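Local coordinates for protein exoribonuclease II, mitochondrial (Candida glabrata, PDB 6F3H) that probably degrades mitochondrial RNA from its 3' end as the RNB-family exoribonuclease of the mtEXO degradosome, using bound magnesium, at residues 50-55 against 62-67; 147-152 against 222-227; 461-466 against 744-749; 554-559 against 609-614. The protein carries 1 engineered substitution. One frame throughout, in Å; residues are numbered along the deposited sequence.

Contact 1: residues 50-55 against 62-67; sequences TMCVNL and PRYTFA
Cys52 and Phe66 face each other as a non-hydrogen-bonded pair in an antiparallel beta hairpin, strand 50-54 against strand 64-68, which a classic bulge interrupts. The sulfur of Cys52 stands anti to its own backbone N (chi1 -172°), a turn that brings SG beside both the Phe66 and the Tyr64 ring. SG lies 4.7 Å from the centroid of the Phe66 ring and 3.8 Å from CD2 of Tyr64, an oblique sulfur-aromatic approach in both cases. The short, polarisable thiol suits a place beside two aromatic rings. Thr50 crosses Phe66 at about a right angle, its methyl CG2 resting against CB of Phe66, while Leu55 turns back so that CD2 meets the edge of Tyr64 at CE2, 3.5 Å away. Smaller groups serve another part of the hairpin: Val53 CG1 rests 3.6 Å from Ala67 CB, and Asn54 CB packs on the side chain of Thr65, whose beta-branched shape suits an extended strand. Helix 123-159 lies over Met51 and Ala67. At the bulge Val53 and Asn54 both face Thr65, whose carbonyl O accepts Val53 N at 2.6 Å and Asn54 N at 3.0 Å, both from the same face of its plane.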
# COMPACT_ATOMS: atom_id res chain seq x y z
N THR A 50 -9.67 -11.14 -22.25
CA THR A 50 -10.67 -10.15 -22.51
C THR A 50 -9.97 -8.94 -23.08
O THR A 50 -8.74 -8.87 -23.08
CB THR A 50 -11.43 -9.78 -21.23
OG1 THR A 50 -11.55 -10.94 -20.39
CG2 THR A 50 -12.79 -9.31 -21.59
N MSE A 51 -10.73 -7.98 -23.55
CA MSE A 51 -10.13 -6.76 -24.00
C MSE A 51 -11.03 -5.58 -23.85
O MSE A 51 -12.20 -5.59 -24.24
CB MSE A 51 -9.72 -6.88 -25.44
CG MSE A 51 -9.69 -5.55 -26.11
SE MSE A 51 -8.65 -5.62 -27.72
CE MSE A 51 -9.62 -4.31 -28.81
N CYS A 52 -10.46 -4.52 -23.32
CA CYS A 52 -11.25 -3.34 -23.04
C CYS A 52 -11.76 -2.79 -24.34
O CYS A 52 -10.98 -2.51 -25.25
CB CYS A 52 -10.41 -2.29 -22.32
SG CYS A 52 -11.43 -0.96 -21.77
N VAL A 53 -13.07 -2.66 -24.45
CA VAL A 53 -13.68 -2.17 -25.68
C VAL A 53 -14.45 -0.88 -25.48
O VAL A 53 -14.80 -0.22 -26.48
CB VAL A 53 -14.58 -3.25 -26.32
CG1 VAL A 53 -13.71 -4.19 -27.10
CG2 VAL A 53 -15.31 -4.00 -25.25
N ASN A 54 -14.76 -0.48 -24.25
CA ASN A 54 -15.43 0.78 -24.01
C ASN A 54 -15.07 1.25 -22.62
O ASN A 54 -14.82 0.45 -21.71
CB ASN A 54 -16.95 0.65 -24.12
CG ASN A 54 -17.63 1.97 -24.35
OD1 ASN A 54 -16.98 2.97 -24.64
ND2 ASN A 54 -18.95 1.98 -24.18
N LEU A 55 -15.05 2.56 -22.47
CA LEU A 55 -14.79 3.22 -21.21
C LEU A 55 -16.09 3.62 -20.56
O LEU A 55 -17.15 3.63 -21.18
CB LEU A 55 -13.94 4.46 -21.42
CG LEU A 55 -12.64 4.43 -22.22
CD1 LEU A 55 -12.19 5.85 -22.55
CD2 LEU A 55 -11.52 3.69 -21.51
N PRO A 62 -20.11 3.56 -13.97
CA PRO A 62 -18.71 3.85 -14.26
C PRO A 62 -17.90 2.62 -14.61
O PRO A 62 -16.69 2.57 -14.33
CB PRO A 62 -18.22 4.48 -12.95
CG PRO A 62 -19.12 3.87 -11.90
CD PRO A 62 -20.29 3.19 -12.57
N ARG A 63 -18.52 1.61 -15.22
CA ARG A 63 -17.77 0.41 -15.55
C ARG A 63 -17.25 0.43 -16.97
O ARG A 63 -17.83 1.02 -17.89
CB ARG A 63 -18.58 -0.86 -15.34
CG ARG A 63 -19.21 -0.90 -14.01
CD ARG A 63 -20.25 -1.94 -14.03
NE ARG A 63 -21.34 -1.56 -14.89
CZ ARG A 63 -22.37 -2.36 -15.16
NH1 ARG A 63 -22.41 -3.59 -14.64
NH2 ARG A 63 -23.32 -1.93 -15.96
N TYR A 64 -16.14 -0.27 -17.14
CA TYR A 64 -15.56 -0.45 -18.43
C TYR A 64 -16.25 -1.59 -19.14
O TYR A 64 -16.76 -2.52 -18.52
CB TYR A 64 -14.09 -0.77 -18.29
CG TYR A 64 -13.28 0.41 -17.87
CD1 TYR A 64 -13.29 0.85 -16.55
CD2 TYR A 64 -12.50 1.09 -18.78
CE1 TYR A 64 -12.53 1.94 -16.16
CE2 TYR A 64 -11.75 2.16 -18.41
CZ TYR A 64 -11.76 2.59 -17.10
OH TYR A 64 -10.98 3.69 -16.77
N THR A 65 -16.20 -1.54 -20.45
CA THR A 65 -16.75 -2.60 -21.26
C THR A 65 -15.59 -3.39 -21.81
O THR A 65 -14.66 -2.83 -22.39
CB THR A 65 -17.57 -2.06 -22.40
OG1 THR A 65 -18.41 -1.00 -21.91
CG2 THR A 65 -18.40 -3.16 -22.98
N PHE A 66 -15.62 -4.68 -21.58
CA PHE A 66 -14.62 -5.57 -22.10
C PHE A 66 -15.29 -6.56 -23.02
O PHE A 66 -16.46 -6.90 -22.82
CB PHE A 66 -13.92 -6.29 -21.00
CG PHE A 66 -13.35 -5.40 -20.00
CD1 PHE A 66 -14.14 -4.83 -19.03
CD2 PHE A 66 -12.00 -5.14 -20.02
CE1 PHE A 66 -13.58 -4.00 -18.08
CE2 PHE A 66 -11.43 -4.32 -19.10
CZ PHE A 66 -12.22 -3.75 -18.12
N ALA A 67 -14.56 -7.04 -24.01
CA ALA A 67 -15.08 -8.01 -24.95
C ALA A 67 -14.32 -9.31 -24.81
O ALA A 67 -13.08 -9.31 -24.72
CB ALA A 67 -14.97 -7.46 -26.36

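Contact 2: residues 147-152 against 222-227; sequences IVLKKL and VREQQQ
The carboxamide of Gln225 reaches across to Leu149 and Leu152, and both meet it from one side of its plane. Leu152 CB sits above that plane, 3.4 Å from OE1, and the carbonyl O of Leu149 lies on the same side, 3.1 Å from NE2. The other flat group, the carboxylate of Glu224, meets aliphatic carbon: its OE2 is 3.4 Å from CD1 of Leu149, whose side chain crosses that of Glu224 at about a right angle. Gln225 and Leu149 instead run alongside each other head to tail, CG of Gln225 beside CD2 of Leu149. With CG anti to the carbonyl carbon (chi1 -51°) and the chain extended beyond it, Gln225 reaches between the helices, whose segment axes approach to 10.3 Å at 56°. The segments belong to the long helix 123-159 and to helix 212-226. Leucine suits the first helix because its branched end can pack around a glutamine stem, and Leu152 CD1 goes on to Val222 CG2 at 4.2 Å. Trp231, on the strand after the second helix, touches both Leu152 and Val222, and its NE1 donates a hydrogen bond to Gln225 OE1. The buried amide thus has a polar partner on its oxygen, while the stem of the same side chain joins the leucines in aliphatic contact between the helices.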
# COMPACT_ATOMS: atom_id res chain seq x y z
N ILE A 147 4.80 -26.45 -20.10
CA ILE A 147 6.23 -26.23 -19.94
C ILE A 147 6.49 -25.27 -18.79
O ILE A 147 7.44 -25.44 -18.01
CB ILE A 147 6.86 -25.70 -21.23
CG1 ILE A 147 6.50 -26.58 -22.44
CG2 ILE A 147 8.33 -25.56 -21.05
CD1 ILE A 147 5.33 -26.11 -23.26
N VAL A 148 5.67 -24.24 -18.68
CA VAL A 148 5.82 -23.26 -17.61
C VAL A 148 5.63 -23.89 -16.24
O VAL A 148 6.37 -23.58 -15.29
CB VAL A 148 4.81 -22.12 -17.84
CG1 VAL A 148 4.71 -21.23 -16.61
CG2 VAL A 148 5.15 -21.33 -19.08
N LEU A 149 4.65 -24.78 -16.10
CA LEU A 149 4.43 -25.44 -14.82
C LEU A 149 5.66 -26.20 -14.39
O LEU A 149 6.03 -26.21 -13.21
CB LEU A 149 3.24 -26.38 -14.90
CG LEU A 149 1.86 -25.75 -15.01
CD1 LEU A 149 0.84 -26.83 -15.33
CD2 LEU A 149 1.50 -25.03 -13.72
N LYS A 150 6.34 -26.80 -15.36
CA LYS A 150 7.56 -27.50 -15.06
C LYS A 150 8.64 -26.52 -14.60
O LYS A 150 9.32 -26.76 -13.61
CB LYS A 150 8.00 -28.30 -16.28
N LYS A 151 8.77 -25.37 -15.26
CA LYS A 151 9.76 -24.42 -14.79
C LYS A 151 9.42 -23.92 -13.39
O LYS A 151 10.28 -23.89 -12.51
CB LYS A 151 9.86 -23.25 -15.77
CG LYS A 151 10.13 -23.66 -17.22
CD LYS A 151 10.07 -22.47 -18.18
CE LYS A 151 10.66 -22.81 -19.55
NZ LYS A 151 10.45 -21.73 -20.58
N LEU A 152 8.14 -23.56 -13.18
CA LEU A 152 7.68 -23.05 -11.89
C LEU A 152 8.05 -23.98 -10.75
O LEU A 152 8.58 -23.55 -9.73
CB LEU A 152 6.17 -22.85 -11.92
CG LEU A 152 5.80 -21.55 -12.63
CD1 LEU A 152 4.34 -21.35 -12.87
CD2 LEU A 152 6.31 -20.47 -11.77
N VAL A 222 1.04 -19.94 -11.78
CA VAL A 222 1.10 -19.64 -10.36
C VAL A 222 -0.25 -19.88 -9.71
O VAL A 222 -0.34 -20.47 -8.63
CB VAL A 222 1.58 -18.19 -10.16
CG1 VAL A 222 1.46 -17.78 -8.73
CG2 VAL A 222 2.99 -18.11 -10.56
N ARG A 223 -1.34 -19.48 -10.36
CA ARG A 223 -2.63 -19.75 -9.74
C ARG A 223 -2.81 -21.24 -9.54
O ARG A 223 -3.36 -21.67 -8.53
CB ARG A 223 -3.77 -19.18 -10.56
CG ARG A 223 -3.57 -17.76 -10.81
CD ARG A 223 -3.95 -17.00 -9.54
NE ARG A 223 -5.36 -16.66 -9.51
CZ ARG A 223 -6.23 -17.17 -8.66
NH1 ARG A 223 -5.82 -18.06 -7.76
NH2 ARG A 223 -7.49 -16.78 -8.71
N GLU A 224 -2.29 -22.03 -10.48
CA GLU A 224 -2.37 -23.48 -10.35
C GLU A 224 -1.48 -23.96 -9.21
O GLU A 224 -1.97 -24.57 -8.25
CB GLU A 224 -2.02 -24.15 -11.68
CG GLU A 224 -3.27 -24.48 -12.51
CD GLU A 224 -3.01 -25.15 -13.86
OE1 GLU A 224 -3.75 -24.84 -14.84
OE2 GLU A 224 -2.11 -26.01 -13.94
N GLN A 225 -0.20 -23.62 -9.23
CA GLN A 225 0.61 -24.11 -8.13
C GLN A 225 0.29 -23.41 -6.80
O GLN A 225 0.76 -23.87 -5.76
CB GLN A 225 2.08 -23.97 -8.49
CG GLN A 225 2.38 -24.57 -9.83
CD GLN A 225 3.83 -24.93 -9.95
OE1 GLN A 225 4.69 -24.35 -9.29
NE2 GLN A 225 4.12 -25.92 -10.78
N GLN A 226 -0.50 -22.33 -6.82
CA GLN A 226 -1.01 -21.78 -5.58
C GLN A 226 -1.81 -22.81 -4.82
O GLN A 226 -1.83 -22.81 -3.58
CB GLN A 226 -1.91 -20.59 -5.82
CG GLN A 226 -1.23 -19.28 -5.88
CD GLN A 226 -2.21 -18.19 -6.14
OE1 GLN A 226 -3.40 -18.45 -6.28
NE2 GLN A 226 -1.73 -16.96 -6.18
N GLN A 227 -2.49 -23.66 -5.54
CA GLN A 227 -3.31 -24.67 -4.90
C GLN A 227 -2.48 -25.71 -4.15
O GLN A 227 -3.04 -26.43 -3.33
CB GLN A 227 -4.20 -25.32 -5.94
CG GLN A 227 -5.15 -24.30 -6.52
CD GLN A 227 -5.98 -23.64 -5.44
OE1 GLN A 227 -6.39 -24.27 -4.46
NE2 GLN A 227 -6.16 -22.32 -5.58

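Contact 3: residues 461-466 against 744-749; sequences TYLPDL and IFQRHS. With nucleotides of chain C.
Ser749 gives its hydroxyl proton to Asp465: OG lies 2.8 Å from OD1, on the syn side and 27° out of the carboxylate plane. The same OD1 also accepts Trp753 NE1, and OD2 takes Asn352 ND2, so the aspartate is gripped at both oxygens, restraining its rotation. A second bond runs from Gln746 NE2 to the carbonyl O of Tyr462, 3.0 Å long; it falls in the carbonyl plane on a lone pair, though bent at the hydrogen (140°). Glutamine suits the site because its extended chain carries an N-H from helix 725-761 to a backbone oxygen of the short strand 461-462. Between these bonds Leu463 packs on the helix through CD2, which lies 3.7 Å from CA of Gln746 and touches Phe745 O and Ser749 CB. Tyr462 turns the other way, CG anti to its carbonyl carbon (chi1 -64°), and lays one ring face against the cytosine of C6 of chain C, whose C2 is 3.8 Å above the ring centre. Its side chain is about 9 Å from that of the magnesium ligand Asp401, and its place on the cytosine is consistent with the RNA-contacting tyrosine in the RNB active site of bacterial RNase II.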
# COMPACT_ATOMS: atom_id res chain seq x y z
N THR A 461 5.65 -0.03 9.00
CA THR A 461 4.32 -0.62 9.03
C THR A 461 3.53 -0.05 10.20
O THR A 461 3.86 -0.30 11.36
CB THR A 461 4.43 -2.13 9.11
OG1 THR A 461 5.17 -2.62 7.98
CG2 THR A 461 3.07 -2.73 9.07
N TYR A 462 2.52 0.76 9.90
CA TYR A 462 1.72 1.44 10.90
C TYR A 462 0.33 0.82 10.90
O TYR A 462 -0.40 0.94 9.91
CB TYR A 462 1.63 2.94 10.62
CG TYR A 462 2.94 3.73 10.68
CD1 TYR A 462 3.57 3.99 11.90
CD2 TYR A 462 3.52 4.25 9.53
CE1 TYR A 462 4.75 4.71 11.96
CE2 TYR A 462 4.70 4.96 9.58
CZ TYR A 462 5.31 5.20 10.79
OH TYR A 462 6.50 5.92 10.83
N LEU A 463 -0.04 0.14 11.99
CA LEU A 463 -1.35 -0.48 12.14
C LEU A 463 -1.97 -0.15 13.49
O LEU A 463 -1.26 0.01 14.48
CB LEU A 463 -1.23 -2.00 12.02
CG LEU A 463 -0.96 -2.53 10.63
CD1 LEU A 463 -0.57 -3.95 10.80
CD2 LEU A 463 -2.21 -2.44 9.79
N PRO A 464 -3.31 -0.08 13.57
CA PRO A 464 -3.97 0.20 14.87
C PRO A 464 -3.49 -0.72 15.97
O PRO A 464 -3.54 -0.35 17.14
CB PRO A 464 -5.45 -0.05 14.57
CG PRO A 464 -5.58 0.16 13.14
CD PRO A 464 -4.30 -0.33 12.51
N ASP A 465 -3.07 -1.92 15.60
CA ASP A 465 -2.57 -2.88 16.56
C ASP A 465 -1.14 -2.59 16.97
O ASP A 465 -0.78 -2.75 18.13
CB ASP A 465 -2.69 -4.29 15.99
CG ASP A 465 -4.11 -4.66 15.60
OD1 ASP A 465 -4.61 -4.05 14.63
OD2 ASP A 465 -4.73 -5.54 16.26
N LEU A 466 -0.30 -2.19 16.02
CA LEU A 466 1.14 -2.19 16.28
C LEU A 466 1.86 -1.37 15.21
O LEU A 466 1.26 -0.90 14.25
CB LEU A 466 1.69 -3.61 16.30
CG LEU A 466 2.08 -4.04 14.89
CD1 LEU A 466 3.04 -5.20 14.94
CD2 LEU A 466 0.86 -4.36 14.04
N ILE A 744 -3.54 -2.55 1.87
CA ILE A 744 -4.51 -3.63 2.03
C ILE A 744 -4.65 -3.99 3.50
O ILE A 744 -5.75 -3.95 4.07
CB ILE A 744 -4.08 -4.84 1.19
CG1 ILE A 744 -4.49 -4.62 -0.27
CG2 ILE A 744 -4.61 -6.13 1.78
CD1 ILE A 744 -3.60 -5.28 -1.26
N PHE A 745 -3.54 -4.34 4.13
CA PHE A 745 -3.65 -4.80 5.50
C PHE A 745 -3.97 -3.66 6.45
O PHE A 745 -4.56 -3.90 7.51
CB PHE A 745 -2.38 -5.53 5.90
CG PHE A 745 -2.34 -6.91 5.35
CD1 PHE A 745 -3.10 -7.91 5.92
CD2 PHE A 745 -1.60 -7.19 4.22
CE1 PHE A 745 -3.12 -9.17 5.38
CE2 PHE A 745 -1.60 -8.44 3.69
CZ PHE A 745 -2.36 -9.43 4.27
N GLN A 746 -3.63 -2.42 6.11
CA GLN A 746 -4.16 -1.33 6.91
C GLN A 746 -5.68 -1.35 6.85
O GLN A 746 -6.34 -1.47 7.89
CB GLN A 746 -3.58 0.02 6.44
CG GLN A 746 -2.09 0.19 6.86
CD GLN A 746 -1.44 1.52 6.42
OE1 GLN A 746 -1.89 2.18 5.48
NE2 GLN A 746 -0.35 1.90 7.10
N ARG A 747 -6.25 -1.38 5.64
CA ARG A 747 -7.71 -1.44 5.51
C ARG A 747 -8.25 -2.68 6.19
O ARG A 747 -9.28 -2.63 6.87
CB ARG A 747 -8.13 -1.44 4.04
N HIS A 748 -7.56 -3.80 6.07
CA HIS A 748 -8.18 -5.02 6.57
C HIS A 748 -8.28 -5.00 8.09
O HIS A 748 -9.34 -5.30 8.65
CB HIS A 748 -7.44 -6.24 6.07
CG HIS A 748 -8.32 -7.44 6.04
ND1 HIS A 748 -9.55 -7.43 5.42
CD2 HIS A 748 -8.17 -8.68 6.56
CE1 HIS A 748 -10.13 -8.61 5.57
NE2 HIS A 748 -9.31 -9.39 6.25
N SER A 749 -7.20 -4.62 8.78
CA SER A 749 -7.22 -4.58 10.24
C SER A 749 -8.20 -3.54 10.78
O SER A 749 -8.94 -3.80 11.73
CB SER A 749 -5.84 -4.24 10.77
OG SER A 749 -5.90 -4.30 12.17
P C C 6 6.62 12.30 10.19
OP1 C C 6 7.80 12.66 10.97
OP2 C C 6 6.73 11.91 8.77
O5' C C 6 5.94 11.16 11.03
C5' C C 6 5.51 11.43 12.36
C4' C C 6 4.65 10.33 12.92
O4' C C 6 3.35 10.30 12.29
C3' C C 6 5.15 8.91 12.74
O3' C C 6 6.22 8.57 13.60
C2' C C 6 3.90 8.13 13.05
O2' C C 6 3.63 8.24 14.43
C1' C C 6 2.85 8.98 12.33
N1 C C 6 2.58 8.48 10.95
C2 C C 6 1.64 7.43 10.80
O2 C C 6 1.05 6.99 11.79
N3 C C 6 1.32 6.88 9.61
C4 C C 6 1.94 7.34 8.55
N4 C C 6 1.59 6.78 7.38
C5 C C 6 2.91 8.40 8.64
C6 C C 6 3.20 8.93 9.84

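Contact 4: residues 554-559 against 609-614; sequences TLATKL and SEFMIL. With nucleotides of chain C.
Leu559 and Phe611 make the main aromatic contact between helices 543-567 and 603-625, whose segment axes approach to 9.5 Å at 58°. It is a CH-pi contact: CD1 of the leucine stands over one face of the ring, 4.2 Å from its centroid and offset toward the rim, the two side chains crossing at about a right angle. Phe611 has CG anti to its carbonyl carbon (chi1 -76°), which sends the ring to the other helix, where Leu555 CB meets its edge at CZ, 4.2 Å away. Among the purely aliphatic contacts, the small Ala556 lets the backbones come close, its CB lying 3.7 Å from Glu610 CB, and Leu559 CD2 grazes Leu614 CD2. The polar element is Glu610, buried and bent at chi2: its stem packs on Ala556, while OE2 forms a salt bridge with Arg563, one helical turn beyond Leu559. Another side of helix 603-625 faces RNA, with Met612 CB 3.4 Å from O3' of U4 of chain C and Ser609 CA 3.4 Å from its O2'. With no hydrogen bond joining the segments, apolar surface does the holding, and the salt bridge probably offsets the cost of burying a carboxylate on the helix whose other side meets the RNA.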
# COMPACT_ATOMS: atom_id res chain seq x y z
N THR A 554 0.23 31.83 7.81
CA THR A 554 -0.27 32.72 6.77
C THR A 554 0.41 32.44 5.43
O THR A 554 -0.20 32.62 4.37
CB THR A 554 -0.06 34.16 7.21
OG1 THR A 554 1.28 34.28 7.67
CG2 THR A 554 -1.01 34.50 8.37
N LEU A 555 1.65 31.95 5.46
CA LEU A 555 2.33 31.58 4.22
C LEU A 555 1.70 30.36 3.58
O LEU A 555 1.49 30.32 2.37
CB LEU A 555 3.81 31.34 4.49
CG LEU A 555 4.64 32.60 4.72
CD1 LEU A 555 5.99 32.27 5.32
CD2 LEU A 555 4.81 33.25 3.38
N ALA A 556 1.39 29.35 4.39
CA ALA A 556 0.76 28.15 3.84
C ALA A 556 -0.55 28.48 3.17
O ALA A 556 -0.83 28.01 2.07
CB ALA A 556 0.55 27.11 4.94
N THR A 557 -1.37 29.33 3.80
CA THR A 557 -2.66 29.65 3.22
C THR A 557 -2.49 30.13 1.79
O THR A 557 -3.22 29.70 0.89
CB THR A 557 -3.37 30.69 4.09
OG1 THR A 557 -3.64 30.14 5.38
CG2 THR A 557 -4.69 31.14 3.46
N LYS A 558 -1.46 30.92 1.54
CA LYS A 558 -1.27 31.41 0.19
C LYS A 558 -0.67 30.34 -0.70
O LYS A 558 -0.93 30.33 -1.90
CB LYS A 558 -0.40 32.65 0.20
CG LYS A 558 -0.92 33.68 1.19
CD LYS A 558 -0.56 35.07 0.75
CE LYS A 558 0.79 35.48 1.27
NZ LYS A 558 0.69 35.96 2.67
N LEU A 559 0.12 29.45 -0.11
CA LEU A 559 0.67 28.31 -0.84
C LEU A 559 -0.44 27.40 -1.32
O LEU A 559 -0.44 26.93 -2.46
CB LEU A 559 1.60 27.52 0.08
CG LEU A 559 3.01 28.01 0.38
CD1 LEU A 559 3.66 27.13 1.43
CD2 LEU A 559 3.79 27.96 -0.89
N SER A 609 1.50 20.41 6.27
CA SER A 609 1.31 19.73 5.01
C SER A 609 1.79 20.59 3.85
O SER A 609 2.60 20.16 3.02
CB SER A 609 -0.16 19.33 4.86
OG SER A 609 -0.96 20.40 4.42
N GLU A 610 1.41 21.87 3.85
CA GLU A 610 1.72 22.71 2.70
C GLU A 610 3.20 22.77 2.43
O GLU A 610 3.63 22.90 1.28
CB GLU A 610 1.17 24.10 2.90
CG GLU A 610 -0.24 24.12 2.42
CD GLU A 610 -0.37 23.46 1.04
OE1 GLU A 610 0.50 23.65 0.14
OE2 GLU A 610 -1.34 22.69 0.87
N PHE A 611 3.99 22.69 3.48
CA PHE A 611 5.42 22.84 3.32
C PHE A 611 6.07 21.56 2.81
O PHE A 611 6.97 21.61 1.97
CB PHE A 611 5.99 23.31 4.65
CG PHE A 611 5.72 24.77 4.91
CD1 PHE A 611 6.40 25.76 4.20
CD2 PHE A 611 4.72 25.15 5.77
CE1 PHE A 611 6.12 27.09 4.41
CE2 PHE A 611 4.43 26.50 5.98
CZ PHE A 611 5.14 27.47 5.30
N MSE A 612 5.59 20.41 3.26
CA MSE A 612 6.15 19.13 2.83
C MSE A 612 5.89 18.90 1.39
O MSE A 612 6.79 18.52 0.65
CB MSE A 612 5.55 18.02 3.63
CG MSE A 612 5.57 18.35 5.09
SE MSE A 612 7.39 18.51 5.79
CE MSE A 612 7.45 16.75 6.60
N ILE A 613 4.64 19.12 1.02
CA ILE A 613 4.26 19.16 -0.39
C ILE A 613 5.24 20.01 -1.17
O ILE A 613 5.76 19.61 -2.22
CB ILE A 613 2.83 19.70 -0.53
CG1 ILE A 613 1.88 18.86 0.31
CG2 ILE A 613 2.46 19.84 -1.99
CD1 ILE A 613 0.46 19.24 0.12
N LEU A 614 5.53 21.20 -0.66
CA LEU A 614 6.36 22.10 -1.42
C LEU A 614 7.79 21.58 -1.49
O LEU A 614 8.37 21.50 -2.57
CB LEU A 614 6.33 23.47 -0.81
CG LEU A 614 7.38 24.31 -1.54
CD1 LEU A 614 7.01 24.45 -3.02
CD2 LEU A 614 7.53 25.65 -0.86
P U C 4 1.92 13.34 0.79
OP1 U C 4 3.31 13.53 0.33
OP2 U C 4 1.40 11.98 1.02
O5' U C 4 1.82 14.10 2.16
C5' U C 4 1.99 15.49 2.18
C4' U C 4 1.79 15.97 3.57
O4' U C 4 0.38 15.88 3.90
C3' U C 4 2.45 15.10 4.62
O3' U C 4 3.84 15.29 4.72
C2' U C 4 1.64 15.44 5.86
O2' U C 4 2.03 16.70 6.37
C1' U C 4 0.24 15.57 5.27
N1 U C 4 -0.52 14.30 5.40
C2 U C 4 -1.24 14.15 6.56
O2 U C 4 -1.29 15.00 7.43
N3 U C 4 -1.92 12.97 6.68
C4 U C 4 -1.94 11.95 5.75
O4 U C 4 -2.61 10.95 6.02
C5 U C 4 -1.16 12.17 4.57
C6 U C 4 -0.49 13.31 4.43
P A C 5 4.78 14.06 5.12
OP1 A C 5 6.20 14.46 5.00
OP2 A C 5 4.32 12.82 4.43
O5' A C 5 4.49 13.87 6.66
C5' A C 5 4.75 14.93 7.55
C4' A C 5 4.07 14.74 8.88
O4' A C 5 2.64 14.74 8.71
C3' A C 5 4.36 13.45 9.60
O3' A C 5 5.58 13.49 10.31
C2' A C 5 3.16 13.32 10.51
O2' A C 5 3.28 14.20 11.62
C1' A C 5 2.05 13.83 9.59
N9 A C 5 1.54 12.73 8.79
C8 A C 5 1.91 12.32 7.54
N7 A C 5 1.28 11.25 7.12
C5 A C 5 0.47 10.95 8.20
C6 A C 5 -0.47 9.94 8.42
N6 A C 5 -0.75 9.00 7.51
N1 A C 5 -1.11 9.95 9.61
C2 A C 5 -0.82 10.90 10.52
N3 A C 5 0.04 11.92 10.44
C4 A C 5 0.63 11.86 9.24

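In the fold
Along the chain, contacts 1 and 2 close one after the other before contact 3 opens, and contact 4 falls within the long stretch between residues 466 and 744. Helix 123-159 links the first two: it covers the hairpin of contact 1 and carries one side of contact 2, whose centre is 29 Å away. Strand 231-237, which packs on contact 2, also meets the helix of contact 3 through Tyr235. Contacts 3 and 4, with centres 29 Å apart, touch different nucleotides of the same RNA around the magnesium site of the RNB domain. Contacts 2 and 4 have centres 51 Å apart, so the helix pair of contact 2 and that of contact 4 lie on opposite flanks of the enzyme.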